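Local coordinates for putative dioxygenase (Nostoc punctiforme, PDB 2PEB), which probably acts as a metal-dependent oxidoreductase of the Dopa 4,5-dioxygenase family and binds a zinc ion on one face of its sheet, at residues G11-Y17 with D81-E87; A91-A96 with I110-R114; G32-F37 with K68-L73; V25-V29 with N76-L80. All blocks are in the same frame, centred on the assembly; numbering follows the deposited sequence. Where two conformers were deposited one is given.

Contact 1 (G11-Y17 with D81-E87); sequences GFHAHVY and DILVHPE. With ZN (zinc ion), chain C.
His15 N donates to Leu83 O at 2.8 Å, nearly straight (167°) and in the carbonyl plane, within the antiparallel pairing of the first and last strands of a ferredoxin-like core. His13 and His85 form the neighbouring hydrogen-bonded pair, each backbone N giving to the other's O. All three histidines leave the same face of the sheet, and there they gather the metal: the zinc ion is bound by His13 ND1 at 2.1 Å, His15 NE2 at 1.9 Å and His85 NE2 at 2.2 Å, with two atoms from outside the strands completing its shell. His85 CG sits between its backbone N and carbonyl carbon (chi1 74°), which brings the ring back under His13 CB, 3.8 Å from the ring centroid. Away from the metal, His85 ND1 donates to Pro86 O at 2.8 Å and fixes the ring's rotation. The Tyr17 ring lies alongside Leu83, its edge turned to Leu83 CB, and its OH bonds His52 ND1. Replacing it with an alanine would probably uncover this flank of Leu83 and leave His52 without its hydroxyl partner. On the other face, near Met74 of the second subunit, Phe12 CE2 meets Pro86 CB at 3.9 Å.

Contact 2 (A91-A96 with I110-R114); sequences AVSDHA and IEFLR
Leu113 enters the groove between two short antiparallel helices, 91-96 and 110-115, whose segment axes run at 162° to each other and approach to 9.1 Å. Its CB rests on Val92 CG2 at 3.9 Å. Beyond it, CG lies anti to the carbonyl carbon (chi1 -58°), and the branch ending in CD1 reaches across to helix 91-96. CD1 lies over one face of the His95 ring, 3.7 Å from the centroid, in a CH-pi contact shifted toward CG and ND1; the same methyl also touches Ala91 O. The ring is held beneath it by His95 ND1, which donates to Ala91 O at 2.8 Å. That oxygen is gripped twice, since His95 N reaches it from the opposite face of its carbonyl plane. An alanine in place of His95 is likely to leave Leu113 CD1 without its aromatic platform and strip Ala91 O of its second donor. The same ring meets that of His85 close to the zinc ion, and its NE2 bonds an unidentified ligand. Val92 wedges against Ile110 and Arg114, with CG2 on the aliphatic Arg114 CG. Ile110 finishes the seam: CG2 touches Val92 CG1 at 3.6 Å, and CD1 meets Ala96 CB at 3.8 Å.

Contact 3 (G32-F37 with K68-L73); sequences GLGARF and KVVPWL
Phe37 turns the edge of its ring to the face of Trp72, a T-shaped pair with centroids 5.2 Å apart and planes at 69°. CZ and CE2 do the touching, CZ 3.5 Å from Trp72 CG and CE2 over the indole face. Trp72 CG lies anti to the backbone N (chi1 -168°), which throws the indole across toward helix 23-36. Phe37 is sandwiched, with the backbone at Lys68 and Val69 over one face, Val69 CA making a CH-pi contact, and Arg36 CB over the opposite face. These are the two helices of the ferredoxin-like fold, on one side of the sheet, their segment axes 11.2 Å apart and inclined at 143°. Apolar packing continues toward the strands. Leu33 CD2 meets Val69 CG1 at 3.9 Å, Trp72 CE3 at 4.0 Å and Leu73 CD2, and Leu33 rests on Val59. Gly32 has no side chain, so Trp72 CH2 can settle 3.7 Å from Gly32 CA. No hydrogen bond joins Arg36 and Trp72, whose NE and NE1 are both donors; the extended Arg36 chain crosses the indole, with CD 3.4 Å from Trp72 NE1 and Trp72 CZ2 over one guanidinium face. Lys3 of the second subunit packs on Arg36 and Trp72.

Contact 4 (V25-V29 with N76-L80); sequences VAARV and NREGL
Leu80 supplies the main bump: its CD1 methyl sinks into a shallow hollow on helix 23-36 between Val25 and Val29, floored by Ala26. The small Ala26 lets CD1 come to 3.6 Å from Ala26 CA. Val25 CG1 and Val29 CG2, one helical turn apart, form the two walls, each 3.8 Å from Leu80 CD1; Val29 and Leu80 meet tip to tip. The valines are bumps in their own right. A chi1 near 170° turns Val25 CG1 away from its backbone N and into a notch of the opposing loop formed by Glu78 CB at 3.5 Å, Glu78 O and Leu80 CG. Val29 CG2 bears on Asn76 O at 3.5 Å. The notch owes its shape to a type I' beta turn from Arg77 to Leu80, in which Glu78 and Gly79 both adopt positive phi and Leu80 N bonds Arg77 O. The Arg77 side chain starts away from the helix, its NH1 bracing the turn by a bond to Leu80 O at 2.9 Å, while its NH2 bonds Val97 O of the second subunit. On the exposed side, Arg28 NH2 lies 3.1 Å from Glu78 OE1 in a salt bridge, although Arg28 has a second conformer. The loop thus bridges the end of helix 66-76, where Asn76 ND2 bonds Trp72 O, and strand 82-87; beneath it Leu80 rests on Val16 of strand 11-18, Ala26 packs on Phe18 and on Trp44 of strand 40-45, and Ala26 O is bonded to Tyr57 OH.

Overall arrangement
From the N terminus, strand 11-18 opens contact 1, and helix 23-36 then opens contact 4 and, further along, contact 3. The chain runs through strands 40-45 and 55-61 before helix 66-76 closes contact 3; the following turn closes contact 4, and strand 82-87 closes contact 1. The three loops therefore sit one within another without crossing, and tie both helices to one face of the sheet, where Val29 and Leu73 join contacts 3 and 4 and Ile82 touches both. Contact 2 comes afterwards, in series, across the centre of the chain and about 25 Å from contacts 3 and 4 between centres. It meets contact 1 on the zinc face, through His85 and His95.

Contact 1 (G11-Y17 with D81-E87)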
loop_
_atom_site.group_PDB
_atom_site.type_symbol
_atom_site.label_atom_id
_atom_site.label_comp_id
_atom_site.label_asym_id
_atom_site.label_seq_id
_atom_site.Cartn_x
_atom_site.Cartn_y
_atom_site.Cartn_z
ATOM N N GLY A 11 14.886 2.751 2.943
ATOM C CA GLY A 11 14.459 2.852 1.574
ATOM C C GLY A 11 13.340 1.931 1.285
ATOM O O GLY A 11 12.877 1.200 2.159
ATOM N N PHE A 12 12.887 1.948 0.037
ATOM C CA PHE A 12 11.819 1.078 -0.435
ATOM C C PHE A 12 12.119 0.453 -1.768
ATOM O O PHE A 12 12.886 0.998 -2.576
ATOM C CB PHE A 12 10.470 1.813 -0.560
ATOM C CG PHE A 12 10.002 2.400 0.716
ATOM C CD1 PHE A 12 10.395 3.676 1.080
ATOM C CD2 PHE A 12 9.136 1.702 1.543
ATOM C CE1 PHE A 12 9.974 4.244 2.277
ATOM C CE2 PHE A 12 8.716 2.256 2.761
ATOM C CZ PHE A 12 9.127 3.549 3.111
ATOM N N HIS A 13 11.538 -0.720 -1.978
ATOM C CA HIS A 13 11.411 -1.317 -3.305
ATOM C C HIS A 13 9.987 -1.398 -3.709
ATOM O O HIS A 13 9.138 -1.742 -2.907
ATOM C CB HIS A 13 11.882 -2.753 -3.272
ATOM C CG HIS A 13 13.355 -2.922 -3.260
ATOM N ND1 HIS A 13 13.943 -4.169 -3.294
ATOM C CD2 HIS A 13 14.363 -2.019 -3.256
ATOM C CE1 HIS A 13 15.259 -4.017 -3.287
ATOM N NE2 HIS A 13 15.542 -2.725 -3.290
ATOM N N ALA A 14 9.709 -1.089 -4.955
ATOM C CA ALA A 14 8.520 -1.571 -5.665
ATOM C C ALA A 14 8.901 -2.719 -6.616
ATOM O O ALA A 14 9.877 -2.637 -7.343
ATOM C CB ALA A 14 7.894 -0.461 -6.397
ATOM N N HIS A 15 8.154 -3.815 -6.536
ATOM C CA HIS A 15 8.236 -4.956 -7.466
ATOM C C HIS A 15 6.959 -4.915 -8.319
ATOM O O HIS A 15 5.841 -5.045 -7.804
ATOM C CB HIS A 15 8.461 -6.283 -6.716
ATOM C CG HIS A 15 9.797 -6.331 -6.010
ATOM N ND1 HIS A 15 10.930 -6.827 -6.630
ATOM C CD2 HIS A 15 10.194 -5.938 -4.775
ATOM C CE1 HIS A 15 11.965 -6.706 -5.834
ATOM N NE2 HIS A 15 11.547 -6.225 -4.681
ATOM N N VAL A 16 7.134 -4.643 -9.607
ATOM C CA VAL A 16 6.031 -4.507 -10.548
ATOM C C VAL A 16 5.945 -5.801 -11.308
ATOM O O VAL A 16 6.859 -6.163 -12.083
ATOM C CB VAL A 16 6.258 -3.312 -11.502
ATOM C CG1 VAL A 16 5.083 -3.169 -12.460
ATOM C CG2 VAL A 16 6.487 -1.995 -10.730
ATOM N N TYR A 17 4.888 -6.562 -11.032
ATOM C CA TYR A 17 4.662 -7.843 -11.647
ATOM C C TYR A 17 3.963 -7.716 -12.997
ATOM O O TYR A 17 3.157 -6.800 -13.231
ATOM C CB TYR A 17 3.888 -8.771 -10.697
ATOM C CG TYR A 17 4.641 -8.970 -9.411
ATOM C CD1 TYR A 17 5.613 -9.946 -9.318
ATOM C CD2 TYR A 17 4.415 -8.156 -8.282
ATOM C CE1 TYR A 17 6.363 -10.111 -8.166
ATOM C CE2 TYR A 17 5.152 -8.339 -7.094
ATOM C CZ TYR A 17 6.124 -9.335 -7.056
ATOM O OH TYR A 17 6.903 -9.539 -5.952
ATOM N N ASP A 81 -0.233 -5.579 -10.647
ATOM C CA ASP A 81 -0.068 -5.822 -9.215
ATOM C C ASP A 81 1.345 -5.422 -8.832
ATOM O O ASP A 81 2.313 -5.747 -9.569
ATOM C CB ASP A 81 -0.313 -7.288 -8.878
ATOM C CG ASP A 81 -1.681 -7.769 -9.350
ATOM O OD1 ASP A 81 -2.662 -7.012 -9.146
ATOM O OD2 ASP A 81 -1.802 -8.874 -9.942
ATOM N N ILE A 82 1.468 -4.731 -7.703
ATOM C CA ILE A 82 2.707 -4.121 -7.278
ATOM C C ILE A 82 2.871 -4.280 -5.782
ATOM O O ILE A 82 2.053 -3.878 -4.978
ATOM C CB ILE A 82 2.784 -2.613 -7.666
ATOM C CG1 ILE A 82 2.648 -2.425 -9.157
ATOM C CG2 ILE A 82 4.072 -1.981 -7.274
ATOM C CD1 ILE A 82 2.581 -0.988 -9.541
ATOM N N LEU A 83 3.937 -4.969 -5.426
ATOM C CA LEU A 83 4.434 -5.013 -4.092
ATOM C C LEU A 83 5.351 -3.852 -3.766
ATOM O O LEU A 83 6.309 -3.568 -4.496
ATOM C CB LEU A 83 5.235 -6.293 -3.929
ATOM C CG LEU A 83 5.958 -6.473 -2.596
ATOM C CD1 LEU A 83 4.942 -6.710 -1.470
ATOM C CD2 LEU A 83 6.947 -7.662 -2.635
ATOM N N VAL A 84 5.090 -3.163 -2.677
ATOM C CA VAL A 84 6.036 -2.201 -2.141
ATOM C C VAL A 84 6.486 -2.623 -0.731
ATOM O O VAL A 84 5.683 -2.884 0.119
ATOM C CB VAL A 84 5.493 -0.751 -2.099
ATOM C CG1 VAL A 84 6.577 0.227 -1.501
ATOM C CG2 VAL A 84 4.995 -0.297 -3.508
ATOM N N HIS A 85 7.789 -2.719 -0.519
ATOM C CA HIS A 85 8.320 -3.150 0.748
ATOM C C HIS A 85 9.430 -2.212 1.173
ATOM O O HIS A 85 10.110 -1.625 0.345
ATOM C CB HIS A 85 8.730 -4.646 0.762
ATOM C CG HIS A 85 9.991 -4.966 0.019
ATOM N ND1 HIS A 85 11.233 -4.666 0.527
ATOM C CD2 HIS A 85 10.214 -5.589 -1.168
ATOM C CE1 HIS A 85 12.168 -5.037 -0.343
ATOM N NE2 HIS A 85 11.579 -5.614 -1.373
ATOM N N PRO A 86 9.571 -2.034 2.479
ATOM C CA PRO A 86 10.666 -1.267 3.027
ATOM C C PRO A 86 11.914 -2.094 3.064
ATOM O O PRO A 86 11.866 -3.313 2.837
ATOM C CB PRO A 86 10.183 -0.951 4.432
ATOM C CG PRO A 86 9.355 -2.139 4.776
ATOM C CD PRO A 86 8.704 -2.569 3.570
ATOM N N GLU A 87 13.017 -1.393 3.302
ATOM C CA GLU A 87 14.306 -2.022 3.507
ATOM C C GLU A 87 14.775 -1.605 4.873
ATOM O O GLU A 87 15.186 -0.464 5.058
ATOM C CB GLU A 87 15.288 -1.570 2.432
ATOM C CG GLU A 87 14.871 -2.026 1.082
ATOM C CD GLU A 87 15.713 -1.436 -0.014
ATOM O OE1 GLU A 87 15.776 -0.189 -0.134
ATOM O OE2 GLU A 87 16.299 -2.225 -0.779
HETATM ZN ZN ZN C . 12.699 -5.828 -3.243
HETATM O O HOH W 1 0.653 -7.418 -12.620
#

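Contact 2 (A91-A96 with I110-R114)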
loop_
_atom_site.group_PDB
_atom_site.type_symbol
_atom_site.label_atom_id
_atom_site.label_comp_id
_atom_site.label_asym_id
_atom_site.label_seq_id
_atom_site.Cartn_x
_atom_site.Cartn_y
_atom_site.Cartn_z
ATOM N N ALA A 91 14.919 -9.018 5.832
ATOM C CA ALA A 91 14.324 -9.343 4.548
ATOM C C ALA A 91 12.996 -10.072 4.661
ATOM O O ALA A 91 12.074 -9.771 3.930
ATOM C CB ALA A 91 15.291 -10.138 3.719
ATOM N N VAL A 92 12.913 -11.028 5.580
ATOM C CA VAL A 92 11.678 -11.783 5.732
ATOM C C VAL A 92 10.525 -10.897 6.187
ATOM O O VAL A 92 9.465 -10.900 5.562
ATOM C CB VAL A 92 11.827 -12.897 6.674
ATOM C CG1 VAL A 92 10.448 -13.482 7.026
ATOM C CG2 VAL A 92 12.734 -13.991 6.044
ATOM N N SER A 93 10.743 -10.130 7.246
ATOM C CA SER A 93 9.692 -9.208 7.706
ATOM C C SER A 93 9.407 -8.115 6.676
ATOM O O SER A 93 8.236 -7.767 6.444
ATOM C CB SER A 93 9.999 -8.642 9.089
ATOM O OG SER A 93 10.273 -9.676 10.011
ATOM N N ASP A 94 10.437 -7.588 6.016
ATOM C CA ASP A 94 10.218 -6.554 5.019
ATOM C C ASP A 94 9.246 -7.005 3.912
ATOM O O ASP A 94 8.433 -6.238 3.467
ATOM C CB ASP A 94 11.532 -6.085 4.373
ATOM C CG ASP A 94 12.392 -5.281 5.332
ATOM O OD1 ASP A 94 11.818 -4.706 6.271
ATOM O OD2 ASP A 94 13.626 -5.173 5.127
ATOM N N HIS A 95 9.392 -8.225 3.434
ATOM C CA HIS A 95 8.500 -8.728 2.393
ATOM C C HIS A 95 7.158 -9.262 2.926
ATOM O O HIS A 95 6.139 -9.083 2.294
ATOM C CB HIS A 95 9.189 -9.859 1.674
ATOM C CG HIS A 95 10.323 -9.419 0.823
ATOM N ND1 HIS A 95 11.526 -8.984 1.342
ATOM C CD2 HIS A 95 10.447 -9.360 -0.518
ATOM C CE1 HIS A 95 12.347 -8.683 0.347
ATOM N NE2 HIS A 95 11.713 -8.911 -0.791
ATOM N N ALA A 96 7.171 -9.934 4.074
ATOM C CA ALA A 96 5.989 -10.619 4.528
ATOM C C ALA A 96 5.035 -9.797 5.414
ATOM O O ALA A 96 3.824 -10.047 5.408
ATOM C CB ALA A 96 6.384 -11.923 5.224
ATOM N N ILE A 110 8.405 -16.723 0.857
ATOM C CA ILE A 110 9.120 -16.186 2.005
ATOM C C ILE A 110 10.204 -17.127 2.523
ATOM O O ILE A 110 11.249 -16.682 2.994
ATOM C CB ILE A 110 8.148 -15.816 3.134
ATOM C CG1 ILE A 110 7.105 -14.810 2.628
ATOM C CG2 ILE A 110 8.915 -15.226 4.309
ATOM C CD1 ILE A 110 7.684 -13.511 2.082
ATOM N N GLU A 111 9.967 -18.425 2.444
ATOM C CA GLU A 111 10.964 -19.360 2.860
ATOM C C GLU A 111 12.260 -19.186 2.092
ATOM O O GLU A 111 13.342 -19.475 2.638
ATOM C CB GLU A 111 10.452 -20.791 2.731
ATOM C CG GLU A 111 11.307 -21.799 3.471
ATOM C CD GLU A 111 11.410 -21.498 4.964
ATOM O OE1 GLU A 111 10.469 -20.867 5.513
ATOM O OE2 GLU A 111 12.424 -21.905 5.571
ATOM N N PHE A 112 12.165 -18.750 0.837
ATOM C CA PHE A 112 13.367 -18.482 0.031
ATOM C C PHE A 112 14.248 -17.452 0.734
ATOM O O PHE A 112 15.467 -17.575 0.747
ATOM C CB PHE A 112 12.998 -18.004 -1.384
ATOM C CG PHE A 112 14.193 -17.611 -2.231
ATOM C CD1 PHE A 112 14.632 -16.295 -2.267
ATOM C CD2 PHE A 112 14.866 -18.562 -2.976
ATOM C CE1 PHE A 112 15.733 -15.923 -3.028
ATOM C CE2 PHE A 112 15.963 -18.201 -3.761
ATOM C CZ PHE A 112 16.397 -16.872 -3.774
ATOM N N LEU A 113 13.598 -16.438 1.300
ATOM C CA LEU A 113 14.289 -15.409 2.036
ATOM C C LEU A 113 14.803 -15.939 3.390
ATOM O O LEU A 113 15.922 -15.641 3.773
ATOM C CB LEU A 113 13.383 -14.183 2.215
ATOM C CG LEU A 113 12.862 -13.562 0.929
ATOM C CD1 LEU A 113 11.806 -12.555 1.286
ATOM C CD2 LEU A 113 14.010 -12.935 0.142
ATOM N N ARG A 114 14.015 -16.733 4.105
ATOM C CA ARG A 114 14.520 -17.308 5.349
ATOM C C ARG A 114 15.791 -18.111 5.093
ATOM O O ARG A 114 16.763 -17.968 5.820
ATOM C CB ARG A 114 13.491 -18.207 6.018
ATOM C CG ARG A 114 12.268 -17.496 6.520
ATOM C CD ARG A 114 11.458 -18.405 7.423
ATOM N NE ARG A 114 10.038 -18.251 7.161
ATOM C CZ ARG A 114 9.226 -17.431 7.818
ATOM N NH1 ARG A 114 9.682 -16.665 8.812
ATOM N NH2 ARG A 114 7.938 -17.384 7.477
#

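Contact 3 (G32-F37 with K68-L73)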
loop_
_atom_site.group_PDB
_atom_site.type_symbol
_atom_site.label_atom_id
_atom_site.label_comp_id
_atom_site.label_asym_id
_atom_site.label_seq_id
_atom_site.Cartn_x
_atom_site.Cartn_y
_atom_site.Cartn_z
ATOM N N GLY A 32 7.467 5.742 -17.070
ATOM C CA GLY A 32 6.889 6.802 -16.253
ATOM C C GLY A 32 7.653 7.013 -14.959
ATOM O O GLY A 32 7.891 8.133 -14.538
ATOM N N LEU A 33 8.035 5.918 -14.310
ATOM C CA LEU A 33 8.814 6.021 -13.102
ATOM C C LEU A 33 10.200 6.639 -13.362
ATOM O O LEU A 33 10.662 7.523 -12.612
ATOM C CB LEU A 33 9.015 4.650 -12.489
ATOM C CG LEU A 33 7.783 4.073 -11.868
ATOM C CD1 LEU A 33 8.017 2.584 -11.547
ATOM C CD2 LEU A 33 7.437 4.856 -10.612
ATOM N N GLY A 34 10.917 6.124 -14.344
ATOM C CA GLY A 34 12.279 6.590 -14.618
ATOM C C GLY A 34 12.355 8.029 -15.120
ATOM O O GLY A 34 13.375 8.678 -14.997
ATOM N N ALA A 35 11.236 8.517 -15.627
ATOM C CA ALA A 35 11.092 9.877 -16.152
ATOM C C ALA A 35 10.823 10.857 -15.042
ATOM O O ALA A 35 11.194 12.014 -15.127
ATOM C CB ALA A 35 9.917 9.922 -17.147
ATOM N N ARG A 36 10.147 10.413 -13.991
ATOM C CA ARG A 36 9.609 11.366 -12.992
ATOM C C ARG A 36 10.296 11.407 -11.634
ATOM O O ARG A 36 10.279 12.425 -10.978
ATOM C CB ARG A 36 8.135 11.082 -12.753
ATOM C CG ARG A 36 7.235 11.321 -13.918
ATOM C CD ARG A 36 5.801 10.874 -13.664
ATOM N NE ARG A 36 4.914 11.380 -14.709
ATOM C CZ ARG A 36 4.845 10.913 -15.951
ATOM N NH1 ARG A 36 5.603 9.891 -16.346
ATOM N NH2 ARG A 36 4.008 11.486 -16.817
ATOM N N PHE A 37 10.822 10.275 -11.168
ATOM C CA PHE A 37 11.209 10.150 -9.774
ATOM C C PHE A 37 12.669 9.759 -9.645
ATOM O O PHE A 37 13.333 9.400 -10.629
ATOM C CB PHE A 37 10.300 9.157 -9.051
ATOM C CG PHE A 37 8.837 9.451 -9.250
ATOM C CD1 PHE A 37 8.275 10.623 -8.788
ATOM C CD2 PHE A 37 8.041 8.576 -9.993
ATOM C CE1 PHE A 37 6.893 10.889 -9.018
ATOM C CE2 PHE A 37 6.686 8.830 -10.231
ATOM C CZ PHE A 37 6.126 10.017 -9.774
ATOM N N LYS A 68 5.995 10.291 -3.478
ATOM C CA LYS A 68 5.947 10.600 -4.885
ATOM C C LYS A 68 5.663 9.364 -5.697
ATOM O O LYS A 68 4.680 9.319 -6.435
ATOM C CB LYS A 68 7.241 11.291 -5.336
ATOM C CG LYS A 68 7.501 12.563 -4.502
ATOM C CD LYS A 68 8.871 13.173 -4.762
ATOM C CE LYS A 68 9.106 14.424 -3.902
ATOM N NZ LYS A 68 7.826 15.130 -3.594
ATOM N N VAL A 69 6.527 8.347 -5.578
ATOM C CA VAL A 69 6.392 7.114 -6.307
ATOM C C VAL A 69 5.096 6.340 -6.040
ATOM O O VAL A 69 4.397 5.934 -6.950
ATOM C CB VAL A 69 7.633 6.213 -6.084
ATOM C CG1 VAL A 69 7.399 4.843 -6.724
ATOM C CG2 VAL A 69 8.899 6.884 -6.673
ATOM N N VAL A 70 4.731 6.202 -4.789
ATOM C CA VAL A 70 3.662 5.298 -4.418
ATOM C C VAL A 70 2.276 5.888 -4.799
ATOM O O VAL A 70 1.499 5.253 -5.516
ATOM C CB VAL A 70 3.746 4.861 -2.953
ATOM C CG1 VAL A 70 2.514 3.997 -2.587
ATOM C CG2 VAL A 70 5.061 4.030 -2.728
ATOM N N PRO A 71 2.030 7.168 -4.459
ATOM C CA PRO A 71 0.784 7.779 -5.009
ATOM C C PRO A 71 0.694 7.793 -6.533
ATOM O O PRO A 71 -0.392 7.570 -7.089
ATOM C CB PRO A 71 0.768 9.157 -4.378
ATOM C CG PRO A 71 1.615 9.036 -3.135
ATOM C CD PRO A 71 2.732 8.099 -3.562
ATOM N N TRP A 72 1.825 7.979 -7.222
ATOM C CA TRP A 72 1.815 7.882 -8.664
ATOM C C TRP A 72 1.385 6.521 -9.157
ATOM O O TRP A 72 0.549 6.426 -10.061
ATOM C CB TRP A 72 3.139 8.301 -9.279
ATOM C CG TRP A 72 3.096 8.487 -10.750
ATOM C CD1 TRP A 72 2.753 9.621 -11.442
ATOM C CD2 TRP A 72 3.430 7.497 -11.747
ATOM N NE1 TRP A 72 2.856 9.386 -12.799
ATOM C CE2 TRP A 72 3.268 8.090 -13.012
ATOM C CE3 TRP A 72 3.864 6.158 -11.684
ATOM C CZ2 TRP A 72 3.489 7.393 -14.189
ATOM C CZ3 TRP A 72 4.097 5.468 -12.879
ATOM C CH2 TRP A 72 3.915 6.092 -14.104
ATOM N N LEU A 73 1.963 5.453 -8.630
ATOM C CA LEU A 73 1.568 4.099 -8.972
ATOM C C LEU A 73 0.114 3.777 -8.588
ATOM O O LEU A 73 -0.597 3.062 -9.300
ATOM C CB LEU A 73 2.544 3.114 -8.319
ATOM C CG LEU A 73 3.973 3.082 -8.882
ATOM C CD1 LEU A 73 4.869 2.202 -7.977
ATOM C CD2 LEU A 73 3.887 2.589 -10.286
#

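Contact 4 (V25-V29 with N76-L80)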
loop_
_atom_site.group_PDB
_atom_site.type_symbol
_atom_site.label_atom_id
_atom_site.label_comp_id
_atom_site.label_asym_id
_atom_site.label_seq_id
_atom_site.Cartn_x
_atom_site.Cartn_y
_atom_site.Cartn_z
ATOM N N VAL A 25 2.226 -2.689 -20.835
ATOM C CA VAL A 25 1.799 -1.782 -19.770
ATOM C C VAL A 25 2.922 -1.619 -18.712
ATOM O O VAL A 25 3.229 -0.530 -18.227
ATOM C CB VAL A 25 0.495 -2.306 -19.066
ATOM C CG1 VAL A 25 0.190 -1.496 -17.820
ATOM C CG2 VAL A 25 -0.667 -2.282 -20.058
ATOM N N ALA A 26 3.525 -2.727 -18.336
ATOM C CA ALA A 26 4.602 -2.704 -17.347
ATOM C C ALA A 26 5.753 -1.825 -17.865
ATOM O O ALA A 26 6.372 -1.104 -17.103
ATOM C CB ALA A 26 5.105 -4.146 -17.090
ATOM N N ALA A 27 6.033 -1.911 -19.165
ATOM C CA ALA A 27 7.160 -1.130 -19.758
ATOM C C ALA A 27 6.851 0.352 -19.688
ATOM O O ALA A 27 7.718 1.176 -19.409
ATOM C CB ALA A 27 7.439 -1.550 -21.177
ATOM N N ARG A 28 5.595 0.689 -19.933
ATOM C CA ARG A 28 5.148 2.093 -19.884
ATOM C C ARG A 28 5.179 2.668 -18.474
ATOM O O ARG A 28 5.511 3.831 -18.257
ATOM C CB ARG A 28 3.743 2.221 -20.475
ATOM C CG ARG A 28 3.666 1.807 -21.941
ATOM C CD ARG A 28 2.672 2.651 -22.720
ATOM N NE ARG A 28 1.332 2.613 -22.135
ATOM C CZ ARG A 28 0.414 1.670 -22.365
ATOM N NH1 ARG A 28 0.669 0.637 -23.172
ATOM N NH2 ARG A 28 -0.770 1.754 -21.766
ATOM N N VAL A 29 4.794 1.859 -17.497
ATOM C CA VAL A 29 4.829 2.258 -16.108
ATOM C C VAL A 29 6.276 2.475 -15.728
ATOM O O VAL A 29 6.620 3.400 -14.982
ATOM C CB VAL A 29 4.135 1.184 -15.190
ATOM C CG1 VAL A 29 4.510 1.427 -13.732
ATOM C CG2 VAL A 29 2.586 1.186 -15.422
ATOM N N ASN A 76 -1.576 5.185 -11.523
ATOM C CA ASN A 76 -1.067 4.948 -12.897
ATOM C C ASN A 76 -0.574 3.521 -13.162
ATOM O O ASN A 76 -0.040 3.226 -14.244
ATOM C CB ASN A 76 0.065 5.927 -13.243
ATOM C CG ASN A 76 -0.405 7.328 -13.357
ATOM O OD1 ASN A 76 -1.052 7.673 -14.348
ATOM N ND2 ASN A 76 -0.079 8.156 -12.382
ATOM N N ARG A 77 -0.808 2.622 -12.209
ATOM C CA ARG A 77 -0.388 1.240 -12.375
ATOM C C ARG A 77 -1.132 0.451 -13.466
ATOM O O ARG A 77 -0.723 -0.666 -13.822
ATOM C CB ARG A 77 -0.445 0.495 -11.066
ATOM C CG ARG A 77 -1.802 0.305 -10.529
ATOM C CD ARG A 77 -1.710 -0.440 -9.241
ATOM N NE ARG A 77 -3.039 -0.533 -8.659
ATOM C CZ ARG A 77 -3.964 -1.427 -9.015
ATOM N NH1 ARG A 77 -3.696 -2.429 -9.865
ATOM N NH2 ARG A 77 -5.166 -1.364 -8.445
ATOM N N GLU A 78 -2.212 1.007 -13.992
ATOM C CA GLU A 78 -2.947 0.402 -15.066
ATOM C C GLU A 78 -3.164 -1.095 -14.850
ATOM O O GLU A 78 -2.959 -1.909 -15.762
ATOM C CB GLU A 78 -2.214 0.626 -16.376
ATOM C CG GLU A 78 -2.227 2.030 -16.843
ATOM C CD GLU A 78 -1.740 2.118 -18.274
ATOM O OE1 GLU A 78 -2.486 1.670 -19.184
ATOM O OE2 GLU A 78 -0.609 2.617 -18.482
ATOM N N GLY A 79 -3.643 -1.450 -13.670
ATOM C CA GLY A 79 -4.100 -2.784 -13.407
ATOM C C GLY A 79 -3.015 -3.754 -13.020
ATOM O O GLY A 79 -3.321 -4.906 -12.741
ATOM N N LEU A 80 -1.764 -3.302 -12.997
ATOM C CA LEU A 80 -0.651 -4.172 -12.580
ATOM C C LEU A 80 -0.652 -4.395 -11.071
ATOM O O LEU A 80 -1.043 -3.516 -10.301
ATOM C CB LEU A 80 0.677 -3.523 -12.973
ATOM C CG LEU A 80 0.884 -3.388 -14.475
ATOM C CD1 LEU A 80 2.167 -2.561 -14.713
ATOM C CD2 LEU A 80 0.954 -4.758 -15.185
#